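Local structure of dephospho-CoA kinase (Aquifex aeolicus, 2IF2) at residues 121-132 with 161-172. The protein probably catalyses the last step of coenzyme A biosynthesis, the ATP-dependent phosphorylation of the 3'-hydroxyl group of dephospho-CoA. Numbering follows the deposited sequence.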
loop_
_atom_site.group_PDB
_atom_site.type_symbol
_atom_site.label_atom_id
_atom_site.label_comp_id
_atom_site.label_asym_id
_atom_site.label_seq_id
_atom_site.Cartn_x
_atom_site.Cartn_y
_atom_site.Cartn_z
ATOM N N TYR A 121 0.538 6.293 -9.279
ATOM C CA TYR A 121 -0.859 6.699 -9.410
ATOM C C TYR A 121 -1.264 6.914 -10.871
ATOM O O TYR A 121 -2.449 6.867 -11.214
ATOM C CB TYR A 121 -1.125 7.973 -8.603
ATOM C CG TYR A 121 -0.358 9.180 -9.078
ATOM C CD1 TYR A 121 1.036 9.201 -9.041
ATOM C CD2 TYR A 121 -1.024 10.310 -9.557
ATOM C CE1 TYR A 121 1.751 10.316 -9.468
ATOM C CE2 TYR A 121 -0.319 11.433 -9.986
ATOM C CZ TYR A 121 1.069 11.430 -9.939
ATOM O OH TYR A 121 1.778 12.535 -10.359
ATOM N N LYS A 122 -0.272 7.142 -11.724
ATOM C CA LYS A 122 -0.513 7.357 -13.144
ATOM C C LYS A 122 -0.914 6.056 -13.838
ATOM O O LYS A 122 -1.380 6.061 -14.978
ATOM C CB LYS A 122 0.749 7.941 -13.791
ATOM C CG LYS A 122 1.062 9.372 -13.364
ATOM C CD LYS A 122 0.051 10.350 -13.959
ATOM C CE LYS A 122 0.211 11.764 -13.410
ATOM N NZ LYS A 122 1.590 12.318 -13.547
ATOM N N ASN A 123 -0.735 4.946 -13.130
ATOM C CA ASN A 123 -1.059 3.620 -13.651
ATOM C C ASN A 123 -2.535 3.267 -13.419
ATOM O O ASN A 123 -3.028 2.243 -13.909
ATOM C CB ASN A 123 -0.157 2.563 -12.987
ATOM C CG ASN A 123 1.339 2.844 -13.186
ATOM O OD1 ASN A 123 2.193 2.119 -12.668
ATOM N ND2 ASN A 123 1.655 3.893 -13.939
ATOM N N TYR A 124 -3.230 4.126 -12.674
ATOM C CA TYR A 124 -4.649 3.935 -12.351
ATOM C C TYR A 124 -5.486 5.178 -12.671
ATOM O O TYR A 124 -5.071 6.310 -12.403
ATOM C CB TYR A 124 -4.808 3.594 -10.863
ATOM C CG TYR A 124 -4.031 2.365 -10.431
ATOM C CD1 TYR A 124 -4.304 1.117 -10.988
ATOM C CD2 TYR A 124 -3.006 2.456 -9.486
ATOM C CE1 TYR A 124 -3.575 -0.008 -10.624
ATOM C CE2 TYR A 124 -2.270 1.332 -9.115
ATOM C CZ TYR A 124 -2.561 0.108 -9.692
ATOM O OH TYR A 124 -1.826 -1.000 -9.365
ATOM N N ASP A 125 -6.669 4.945 -13.234
ATOM C CA ASP A 125 -7.601 6.010 -13.606
ATOM C C ASP A 125 -7.642 7.137 -12.579
ATOM O O ASP A 125 -6.985 8.171 -12.733
ATOM C CB ASP A 125 -9.005 5.421 -13.780
ATOM C CG ASP A 125 -9.065 4.406 -14.897
ATOM O OD1 ASP A 125 -8.876 4.812 -16.058
ATOM O OD2 ASP A 125 -9.282 3.209 -14.620
ATOM N N LYS A 126 -8.414 6.922 -11.524
ATOM C CA LYS A 126 -8.549 7.908 -10.472
ATOM C C LYS A 126 -7.794 7.480 -9.214
ATOM O O LYS A 126 -7.465 6.298 -9.042
ATOM C CB LYS A 126 -10.030 8.094 -10.170
ATOM C CG LYS A 126 -10.834 8.566 -11.363
ATOM C CD LYS A 126 -10.573 10.037 -11.638
ATOM C CE LYS A 126 -11.631 10.615 -12.559
ATOM N NZ LYS A 126 -11.507 12.088 -12.684
ATOM N N LEU A 127 -7.516 8.451 -8.345
ATOM C CA LEU A 127 -6.804 8.200 -7.088
ATOM C C LEU A 127 -7.624 8.677 -5.898
ATOM O O LEU A 127 -8.296 9.708 -5.951
ATOM C CB LEU A 127 -5.439 8.898 -7.080
ATOM C CG LEU A 127 -4.577 8.807 -5.818
ATOM C CD1 LEU A 127 -4.159 7.378 -5.532
ATOM C CD2 LEU A 127 -3.353 9.670 -6.011
ATOM N N ILE A 128 -7.560 7.909 -4.823
ATOM C CA ILE A 128 -8.294 8.225 -3.621
ATOM C C ILE A 128 -7.308 8.314 -2.486
ATOM O O ILE A 128 -6.493 7.416 -2.297
ATOM C CB ILE A 128 -9.310 7.132 -3.310
ATOM C CG1 ILE A 128 -10.140 6.851 -4.559
ATOM C CG2 ILE A 128 -10.188 7.549 -2.137
ATOM C CD1 ILE A 128 -11.199 5.792 -4.384
ATOM N N VAL A 129 -7.380 9.404 -1.736
ATOM C CA VAL A 129 -6.478 9.596 -0.619
ATOM C C VAL A 129 -7.257 9.900 0.651
ATOM O O VAL A 129 -8.244 10.636 0.627
ATOM C CB VAL A 129 -5.492 10.734 -0.907
ATOM C CG1 VAL A 129 -6.255 11.998 -1.251
ATOM C CG2 VAL A 129 -4.582 10.951 0.292
ATOM N N VAL A 130 -6.803 9.314 1.755
ATOM C CA VAL A 130 -7.437 9.484 3.054
ATOM C C VAL A 130 -6.622 10.441 3.926
ATOM O O VAL A 130 -5.499 10.135 4.315
ATOM C CB VAL A 130 -7.600 8.100 3.751
ATOM C CG1 VAL A 130 -6.284 7.351 3.729
ATOM C CG2 VAL A 130 -8.093 8.272 5.172
ATOM N N TYR A 131 -7.194 11.606 4.214
ATOM C CA TYR A 131 -6.522 12.614 5.025
ATOM C C TYR A 131 -6.677 12.354 6.511
ATOM O O TYR A 131 -7.686 11.813 6.958
ATOM C CB TYR A 131 -7.071 14.008 4.710
ATOM C CG TYR A 131 -6.608 15.091 5.671
ATOM C CD1 TYR A 131 -5.294 15.573 5.641
ATOM C CD2 TYR A 131 -7.485 15.626 6.617
ATOM C CE1 TYR A 131 -4.867 16.571 6.534
ATOM C CE2 TYR A 131 -7.070 16.617 7.514
ATOM C CZ TYR A 131 -5.764 17.085 7.469
ATOM O OH TYR A 131 -5.368 18.069 8.354
ATOM N N ALA A 132 -5.669 12.764 7.271
ATOM C CA ALA A 132 -5.661 12.600 8.719
ATOM C C ALA A 132 -4.413 13.257 9.305
ATOM O O ALA A 132 -3.288 12.887 8.960
ATOM C CB ALA A 132 -5.691 11.119 9.075
ATOM N N ILE A 161 1.273 14.583 4.240
ATOM C CA ILE A 161 -0.100 14.219 3.898
ATOM C C ILE A 161 -0.892 15.442 3.432
ATOM O O ILE A 161 -1.760 15.343 2.558
ATOM C CB ILE A 161 -0.830 13.580 5.112
ATOM C CG1 ILE A 161 -2.200 13.056 4.681
ATOM C CG2 ILE A 161 -0.978 14.596 6.238
ATOM C CD1 ILE A 161 -2.136 11.933 3.658
ATOM N N GLU A 162 -0.574 16.596 4.010
ATOM C CA GLU A 162 -1.250 17.836 3.669
ATOM C C GLU A 162 -0.925 18.260 2.236
ATOM O O GLU A 162 -1.552 19.169 1.689
ATOM C CB GLU A 162 -0.845 18.925 4.661
ATOM C CG GLU A 162 -0.782 18.436 6.105
ATOM C CD GLU A 162 -1.469 19.375 7.078
ATOM O OE1 GLU A 162 -1.336 19.166 8.303
ATOM O OE2 GLU A 162 -2.148 20.317 6.616
ATOM N N GLU A 163 0.055 17.595 1.633
ATOM C CA GLU A 163 0.446 17.884 0.255
ATOM C C GLU A 163 -0.090 16.754 -0.630
ATOM O O GLU A 163 -0.554 16.997 -1.747
ATOM C CB GLU A 163 1.978 17.972 0.136
ATOM C CG GLU A 163 2.527 19.224 -0.602
ATOM C CD GLU A 163 2.409 19.163 -2.129
ATOM O OE1 GLU A 163 2.966 18.227 -2.745
ATOM O OE2 GLU A 163 1.772 20.064 -2.717
ATOM N N LYS A 164 -0.035 15.523 -0.120
ATOM C CA LYS A 164 -0.516 14.361 -0.861
ATOM C C LYS A 164 -1.972 14.528 -1.257
ATOM O O LYS A 164 -2.376 14.124 -2.345
ATOM C CB LYS A 164 -0.359 13.084 -0.030
ATOM C CG LYS A 164 -0.978 11.846 -0.680
ATOM C CD LYS A 164 -0.656 10.554 0.070
ATOM C CE LYS A 164 0.785 10.120 -0.137
ATOM N NZ LYS A 164 1.065 8.810 0.511
ATOM N N VAL A 165 -2.758 15.122 -0.366
ATOM C CA VAL A 165 -4.178 15.350 -0.620
ATOM C C VAL A 165 -4.398 16.014 -1.973
ATOM O O VAL A 165 -5.416 15.788 -2.632
ATOM C CB VAL A 165 -4.804 16.247 0.461
ATOM C CG1 VAL A 165 -4.095 17.588 0.496
ATOM C CG2 VAL A 165 -6.281 16.440 0.180
ATOM N N LYS A 166 -3.434 16.838 -2.373
ATOM C CA LYS A 166 -3.483 17.554 -3.641
ATOM C C LYS A 166 -3.091 16.652 -4.816
ATOM O O LYS A 166 -2.689 17.145 -5.869
ATOM C CB LYS A 166 -2.539 18.769 -3.588
ATOM C CG LYS A 166 -2.989 19.915 -2.662
ATOM C CD LYS A 166 -1.878 20.966 -2.394
ATOM C CE LYS A 166 -1.317 21.626 -3.667
ATOM N NZ LYS A 166 -2.294 22.455 -4.432
ATOM N N TYR A 167 -3.213 15.337 -4.637
ATOM C CA TYR A 167 -2.855 14.389 -5.691
ATOM C C TYR A 167 -4.015 13.522 -6.154
ATOM O O TYR A 167 -3.958 12.907 -7.221
ATOM C CB TYR A 167 -1.719 13.476 -5.224
ATOM C CG TYR A 167 -0.340 13.920 -5.660
ATOM C CD1 TYR A 167 0.391 14.853 -4.920
ATOM C CD2 TYR A 167 0.232 13.404 -6.821
ATOM C CE1 TYR A 167 1.666 15.254 -5.332
ATOM C CE2 TYR A 167 1.496 13.795 -7.239
ATOM C CZ TYR A 167 2.208 14.716 -6.497
ATOM O OH TYR A 167 3.460 15.085 -6.936
ATOM N N ALA A 168 -5.068 13.475 -5.351
ATOM C CA ALA A 168 -6.218 12.655 -5.693
ATOM C C ALA A 168 -7.464 13.464 -5.961
ATOM O O ALA A 168 -7.613 14.584 -5.475
ATOM C CB ALA A 168 -6.488 11.652 -4.583
ATOM N N ASP A 169 -8.362 12.869 -6.741
ATOM C CA ASP A 169 -9.626 13.494 -7.085
ATOM C C ASP A 169 -10.701 13.142 -6.057
ATOM O O ASP A 169 -11.863 13.509 -6.206
ATOM C CB ASP A 169 -10.064 13.080 -8.504
ATOM C CG ASP A 169 -9.766 11.617 -8.824
ATOM O OD1 ASP A 169 -8.588 11.257 -9.034
ATOM O OD2 ASP A 169 -10.722 10.825 -8.869
ATOM N N TYR A 170 -10.303 12.432 -5.007
ATOM C CA TYR A 170 -11.228 12.068 -3.942
ATOM C C TYR A 170 -10.499 12.019 -2.608
ATOM O O TYR A 170 -9.489 11.326 -2.462
ATOM C CB TYR A 170 -11.856 10.714 -4.222
ATOM C CG TYR A 170 -12.718 10.678 -5.454
ATOM C CD1 TYR A 170 -12.448 9.783 -6.477
ATOM C CD2 TYR A 170 -13.832 11.498 -5.577
ATOM C CE1 TYR A 170 -13.260 9.693 -7.591
ATOM C CE2 TYR A 170 -14.655 11.417 -6.698
ATOM C CZ TYR A 170 -14.359 10.505 -7.699
ATOM O OH TYR A 170 -15.146 10.381 -8.814
ATOM N N VAL A 171 -11.009 12.755 -1.631
ATOM C CA VAL A 171 -10.378 12.774 -0.325
ATOM C C VAL A 171 -11.368 12.504 0.790
ATOM O O VAL A 171 -12.144 13.378 1.172
ATOM C CB VAL A 171 -9.703 14.121 -0.059
ATOM C CG1 VAL A 171 -8.944 14.066 1.260
ATOM C CG2 VAL A 171 -8.771 14.467 -1.211
ATOM N N ILE A 172 -11.340 11.288 1.317
ATOM C CA ILE A 172 -12.248 10.938 2.396
ATOM C C ILE A 172 -11.629 11.199 3.760
ATOM O O ILE A 172 -11.135 10.281 4.411
ATOM C CB ILE A 172 -12.702 9.455 2.318
ATOM C CG1 ILE A 172 -11.525 8.550 2.002
ATOM C CG2 ILE A 172 -13.758 9.287 1.253
ATOM C CD1 ILE A 172 -11.948 7.154 1.635
#
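Tyr-121 holds CG between its backbone N and carbonyl carbon (chi1 64°), setting its ring face before Tyr-167; Asp-169, with CG likewise placed (chi1 39°), swings its carboxylate back to Leu-127. The latter contact edges the parallel sheet of a P-loop kinase, where strand 126-130 pairs with the short outermost strand 170-171; the former joins two 3-10 turns. Val-129 illustrates parallel pairing: its N donates to Tyr-170 O (2.9 Å), and its O accepts a weak bond from Ile-172 N. Two residues earlier, a side chain joins in: Leu-127 N reaches Asp-169 OD1 (3.1 Å) on the syn side, somewhat out of plane, while Asp-169 N returns a weak bond to Leu-127 O. On the face carrying Val-129 and Val-171, Val-129 CG1 meets Ala-168 CB and Val-171 CG2, and Val-129 CG2 lies 3.8 Å from Lys-164 CG; Lys-164 NZ hydrogen-bonds to Gly-8 O. On the face carrying Ile-128 and Tyr-170, Ile-128 CG2 touches Ile-172 CD1. The edge of Tyr-167 meets the face of Tyr-121 in an offset edge-to-face pair, planes 78° apart; Lys-122 CG covers the opposite face. A serine replacing Tyr-121 would probably leave Tyr-167 without its aromatic partner, met through Tyr-167 CE2, 3.6 Å from Tyr-121 CZ.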